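PDB 3C7T: ecdysteroid-phosphate phosphatase from Bombyx mori, which hydrolyses phosphorylated ecdysteroids, above all ecdysone 22-phosphate, to release the active steroids, and also acts as a protein tyrosine phosphatase. Local coordinates for residues 80-93 with 180-192. Sequence-based numbering, arbitrary orientation.
Sequences VSIKHVYASPALRC and TEKDGGNVIFIGH. With WO4 (tungstate(VI)ion), chain E.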
loop_
_atom_site.group_PDB
_atom_site.type_symbol
_atom_site.label_atom_id
_atom_site.label_comp_id
_atom_site.label_asym_id
_atom_site.label_seq_id
_atom_site.Cartn_x
_atom_site.Cartn_y
_atom_site.Cartn_z
ATOM N N VAL A 80 12.821 -10.752 15.466
ATOM C CA VAL A 80 12.679 -9.882 16.620
ATOM C C VAL A 80 11.250 -9.912 17.171
ATOM O O VAL A 80 10.284 -9.690 16.438
ATOM C CB VAL A 80 13.159 -8.426 16.337
ATOM C CG1 VAL A 80 12.991 -7.550 17.591
ATOM C CG2 VAL A 80 14.619 -8.423 15.885
ATOM N N SER A 81 11.124 -10.208 18.463
ATOM C CA SER A 81 9.818 -10.229 19.128
ATOM C C SER A 81 9.556 -8.873 19.781
ATOM O O SER A 81 10.476 -8.070 19.913
ATOM C CB SER A 81 9.789 -11.327 20.192
ATOM O OG SER A 81 10.904 -11.184 21.055
ATOM N N ILE A 82 8.303 -8.622 20.166
ATOM C CA ILE A 82 7.936 -7.437 20.928
ATOM C C ILE A 82 6.955 -7.876 22.019
ATOM O O ILE A 82 6.051 -8.695 21.789
ATOM C CB ILE A 82 7.358 -6.268 20.033
ATOM C CG1 ILE A 82 8.469 -5.563 19.250
ATOM C CG2 ILE A 82 6.735 -5.167 20.865
ATOM C CD1 ILE A 82 8.748 -6.161 17.933
ATOM N N LYS A 83 7.137 -7.351 23.216
ATOM C CA LYS A 83 6.257 -7.732 24.299
ATOM C C LYS A 83 5.441 -6.557 24.781
ATOM O O LYS A 83 4.296 -6.721 25.210
ATOM C CB LYS A 83 7.092 -8.314 25.444
ATOM C CG LYS A 83 6.280 -8.875 26.595
ATOM C CD LYS A 83 7.124 -9.846 27.406
ATOM C CE LYS A 83 6.362 -10.390 28.619
ATOM N NZ LYS A 83 5.026 -10.937 28.245
ATOM N N HIS A 84 6.035 -5.369 24.707
ATOM C CA HIS A 84 5.461 -4.187 25.350
ATOM C C HIS A 84 5.206 -3.115 24.296
ATOM O O HIS A 84 6.154 -2.576 23.720
ATOM C CB HIS A 84 6.402 -3.669 26.430
ATOM C CG HIS A 84 6.842 -4.726 27.393
ATOM N ND1 HIS A 84 8.111 -5.266 27.379
ATOM C CD2 HIS A 84 6.173 -5.366 28.382
ATOM C CE1 HIS A 84 8.215 -6.171 28.340
ATOM N NE2 HIS A 84 7.052 -6.251 28.961
ATOM N N VAL A 85 3.924 -2.844 24.059
ATOM C CA VAL A 85 3.483 -1.976 22.964
ATOM C C VAL A 85 2.686 -0.812 23.552
ATOM O O VAL A 85 1.664 -1.014 24.231
ATOM C CB VAL A 85 2.632 -2.754 21.928
ATOM C CG1 VAL A 85 2.130 -1.835 20.818
ATOM C CG2 VAL A 85 3.432 -3.916 21.331
ATOM N N TYR A 86 3.202 0.393 23.324
ATOM C CA TYR A 86 2.583 1.636 23.810
ATOM C C TYR A 86 2.214 2.495 22.604
ATOM O O TYR A 86 3.019 2.639 21.684
ATOM C CB TYR A 86 3.544 2.401 24.731
ATOM C CG TYR A 86 3.992 1.585 25.929
ATOM C CD1 TYR A 86 5.045 0.678 25.814
ATOM C CD2 TYR A 86 3.351 1.709 27.168
ATOM C CE1 TYR A 86 5.461 -0.084 26.915
ATOM C CE2 TYR A 86 3.765 0.956 28.283
ATOM C CZ TYR A 86 4.815 0.059 28.138
ATOM O OH TYR A 86 5.240 -0.702 29.199
ATOM N N ALA A 87 1.006 3.056 22.614
ATOM C CA ALA A 87 0.533 3.876 21.506
ATOM C C ALA A 87 -0.060 5.178 22.003
ATOM O O ALA A 87 -0.757 5.208 23.023
ATOM C CB ALA A 87 -0.483 3.129 20.689
ATOM N N SER A 88 0.223 6.261 21.274
ATOM C CA SER A 88 -0.460 7.525 21.492
ATOM C C SER A 88 -1.961 7.270 21.364
ATOM O O SER A 88 -2.357 6.374 20.649
ATOM C CB SER A 88 -0.015 8.516 20.413
ATOM O OG SER A 88 -0.937 9.565 20.299
ATOM N N PRO A 89 -2.805 8.036 22.082
ATOM C CA PRO A 89 -4.238 7.750 22.013
ATOM C C PRO A 89 -4.930 8.182 20.699
ATOM O O PRO A 89 -6.120 7.883 20.522
ATOM C CB PRO A 89 -4.800 8.508 23.233
ATOM C CG PRO A 89 -3.850 9.629 23.428
ATOM C CD PRO A 89 -2.499 9.127 23.026
ATOM N N ALA A 90 -4.204 8.864 19.798
ATOM C CA ALA A 90 -4.722 9.212 18.462
ATOM C C ALA A 90 -5.097 7.939 17.726
ATOM O O ALA A 90 -4.319 6.955 17.732
ATOM C CB ALA A 90 -3.675 9.999 17.654
ATOM N N LEU A 91 -6.250 7.957 17.047
ATOM C CA LEU A 91 -6.728 6.747 16.375
ATOM C C LEU A 91 -5.721 6.215 15.373
ATOM O O LEU A 91 -5.562 4.988 15.260
ATOM C CB LEU A 91 -8.056 6.969 15.658
ATOM C CG LEU A 91 -8.548 5.774 14.851
ATOM C CD1 LEU A 91 -8.794 4.536 15.759
ATOM C CD2 LEU A 91 -9.786 6.160 13.981
ATOM N N ARG A 92 -5.055 7.109 14.652
ATOM C CA ARG A 92 -4.033 6.678 13.665
ATOM C C ARG A 92 -2.890 5.878 14.303
ATOM O O ARG A 92 -2.325 4.961 13.686
ATOM C CB ARG A 92 -3.498 7.893 12.896
ATOM C CG ARG A 92 -2.857 8.951 13.791
ATOM C CD ARG A 92 -2.511 10.184 12.973
ATOM N NE ARG A 92 -2.011 11.351 13.704
ATOM C CZ ARG A 92 -2.773 12.277 14.308
ATOM N NH1 ARG A 92 -4.109 12.157 14.374
ATOM N NH2 ARG A 92 -2.186 13.318 14.896
ATOM N N CYS A 93 -2.557 6.219 15.539
ATOM C CA CYS A 93 -1.464 5.546 16.251
ATOM C C CYS A 93 -1.900 4.173 16.766
ATOM O O CYS A 93 -1.164 3.176 16.647
ATOM C CB CYS A 93 -0.920 6.425 17.381
ATOM S SG CYS A 93 -0.442 8.082 16.823
ATOM N N THR A 180 9.752 -2.307 32.601
ATOM C CA THR A 180 9.869 -3.564 31.859
ATOM C C THR A 180 11.283 -4.153 31.909
ATOM O O THR A 180 11.543 -5.208 31.318
ATOM C CB THR A 180 9.463 -3.380 30.371
ATOM O OG1 THR A 180 10.243 -2.324 29.797
ATOM C CG2 THR A 180 7.977 -3.049 30.261
ATOM N N GLU A 181 12.188 -3.469 32.613
ATOM C CA GLU A 181 13.591 -3.876 32.691
ATOM C C GLU A 181 13.737 -5.294 33.262
ATOM O O GLU A 181 14.457 -6.123 32.689
ATOM C CB GLU A 181 14.401 -2.862 33.510
ATOM C CG GLU A 181 15.916 -2.956 33.317
ATOM C CD GLU A 181 16.688 -1.955 34.173
ATOM O OE1 GLU A 181 16.260 -0.786 34.280
ATOM O OE2 GLU A 181 17.734 -2.338 34.749
ATOM N N LYS A 182 13.037 -5.567 34.368
ATOM C CA LYS A 182 13.053 -6.889 35.024
ATOM C C LYS A 182 12.614 -7.993 34.058
ATOM O O LYS A 182 13.308 -9.007 33.900
ATOM C CB LYS A 182 12.141 -6.880 36.251
ATOM C CG LYS A 182 12.401 -7.995 37.263
ATOM C CD LYS A 182 11.490 -7.831 38.477
ATOM C CE LYS A 182 11.863 -8.774 39.630
ATOM N NZ LYS A 182 11.561 -10.196 39.306
ATOM N N ASP A 183 11.459 -7.779 33.422
ATOM C CA ASP A 183 10.928 -8.654 32.374
ATOM C C ASP A 183 11.913 -8.786 31.209
ATOM O O ASP A 183 12.135 -9.886 30.686
ATOM C CB ASP A 183 9.609 -8.061 31.859
ATOM C CG ASP A 183 8.757 -9.064 31.063
ATOM O OD1 ASP A 183 9.254 -10.132 30.626
ATOM O OD2 ASP A 183 7.559 -8.754 30.875
ATOM N N GLY A 184 12.474 -7.652 30.789
ATOM C CA GLY A 184 13.499 -7.617 29.735
ATOM C C GLY A 184 12.983 -7.816 28.321
ATOM O O GLY A 184 13.765 -8.086 27.400
ATOM N N GLY A 185 11.672 -7.694 28.146
ATOM C CA GLY A 185 11.076 -7.778 26.813
ATOM C C GLY A 185 11.313 -6.512 25.993
ATOM O O GLY A 185 11.572 -5.441 26.558
ATOM N N ASN A 186 11.223 -6.655 24.665
ATOM C CA ASN A 186 11.380 -5.545 23.712
ATOM C C ASN A 186 10.179 -4.611 23.759
ATOM O O ASN A 186 9.061 -5.038 24.055
ATOM C CB ASN A 186 11.653 -6.067 22.281
ATOM C CG ASN A 186 12.984 -6.830 22.171
ATOM O OD1 ASN A 186 13.960 -6.504 22.849
ATOM N ND2 ASN A 186 13.020 -7.842 21.313
ATOM N N VAL A 187 10.426 -3.327 23.501
ATOM C CA VAL A 187 9.418 -2.276 23.661
ATOM C C VAL A 187 9.263 -1.506 22.339
ATOM O O VAL A 187 10.245 -1.289 21.633
ATOM C CB VAL A 187 9.826 -1.280 24.754
ATOM C CG1 VAL A 187 8.791 -0.151 24.930
ATOM C CG2 VAL A 187 10.023 -1.993 26.073
ATOM N N ILE A 188 8.031 -1.102 22.043
ATOM C CA ILE A 188 7.746 -0.183 20.923
ATOM C C ILE A 188 6.777 0.931 21.329
ATOM O O ILE A 188 5.759 0.686 21.996
ATOM C CB ILE A 188 7.296 -0.908 19.634
ATOM C CG1 ILE A 188 7.282 0.076 18.441
ATOM C CG2 ILE A 188 5.955 -1.622 19.817
ATOM C CD1 ILE A 188 7.238 -0.592 17.058
ATOM N N PHE A 189 7.150 2.152 20.962
ATOM C CA PHE A 189 6.325 3.348 21.163
ATOM C C PHE A 189 5.803 3.755 19.787
ATOM O O PHE A 189 6.603 4.047 18.890
ATOM C CB PHE A 189 7.164 4.497 21.702
ATOM C CG PHE A 189 7.769 4.232 23.066
ATOM C CD1 PHE A 189 6.945 4.009 24.172
ATOM C CD2 PHE A 189 9.149 4.232 23.223
ATOM C CE1 PHE A 189 7.495 3.778 25.437
ATOM C CE2 PHE A 189 9.728 4.004 24.491
ATOM C CZ PHE A 189 8.887 3.761 25.588
ATOM N N ILE A 190 4.486 3.736 19.622
ATOM C CA ILE A 190 3.871 3.999 18.321
ATOM C C ILE A 190 3.120 5.304 18.410
ATOM O O ILE A 190 2.160 5.445 19.184
ATOM C CB ILE A 190 2.993 2.828 17.865
ATOM C CG1 ILE A 190 3.901 1.604 17.675
ATOM C CG2 ILE A 190 2.227 3.205 16.567
ATOM C CD1 ILE A 190 3.195 0.261 17.554
ATOM N N GLY A 191 3.587 6.282 17.642
ATOM C CA GLY A 191 3.136 7.653 17.853
ATOM C C GLY A 191 3.232 8.534 16.625
ATOM O O GLY A 191 2.704 8.218 15.564
ATOM N N HIS A 192 3.918 9.651 16.802
ATOM C CA HIS A 192 3.897 10.774 15.880
ATOM C C HIS A 192 5.325 10.948 15.341
ATOM O O HIS A 192 6.218 10.214 15.755
ATOM C CB HIS A 192 3.409 12.016 16.651
ATOM C CG HIS A 192 2.054 11.836 17.275
ATOM N ND1 HIS A 192 0.876 11.974 16.568
ATOM C CD2 HIS A 192 1.700 11.494 18.535
ATOM C CE1 HIS A 192 -0.146 11.724 17.370
ATOM N NE2 HIS A 192 0.329 11.444 18.575
HETATM W W WO4 E . 1.684 12.993 12.688
HETATM O O1 WO4 E . 3.473 12.279 12.857
HETATM O O2 WO4 E . 2.096 14.892 13.105
HETATM O O3 WO4 E . 0.824 13.169 10.907
HETATM O O4 WO4 E . 0.400 12.533 14.101
HETATM O O HOH W 1 10.170 -9.358 23.362
#
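Arg92 and His192 converge on one oxygen of the bound tungstate: O4 accepts hydrogen bonds from Arg92 NE (2.7 Å) and Arg92 NH2 along the guanidinium edge, and from His192 ND1 at 2.6 Å, nearly straight at 169°. Arg11, Arg15, Lys224 and Ala193 N also hydrogen-bond to the anion. The far nitrogen of this probable active-site imidazole, His192 NE2, shares a hydrogen bond with Ser88 OG at 2.8 Å; with both ring nitrogens engaged, the ring's rotation is fixed. Cys93 SG lies over one face, 4.0 Å from the His192 ring centroid. Ser88 OG reaches His192 NE2 because its chi1 of 160° turns it away from the backbone N. Behind this pocket, 84-87 and 187-191 run parallel (16°) as neighbouring strands in the sheet of this C-terminal, phosphoglycerate-mutase-like domain (histidine phosphatase superfamily), and their C-terminal ends lead to Arg92 and His192; Ser88 N to Ile190 O (3.0 Å) closes the ladder. On one face Ile188 CG2 meets Val85 CG2 at 3.7 Å, and Ile188 also touches Phe100 of helix 91-104. At the strands' start, Thr180 CG2 sits over the His84 ring, 3.4 Å from its centroid, while His84 NE2 hydrogen-bonds to Asp183 OD2 (3.2 Å) from above the carboxylate plane. With an alanine at His84, Asp183 OD2 would probably lose this donor and a gap would open beside Thr180 CG2.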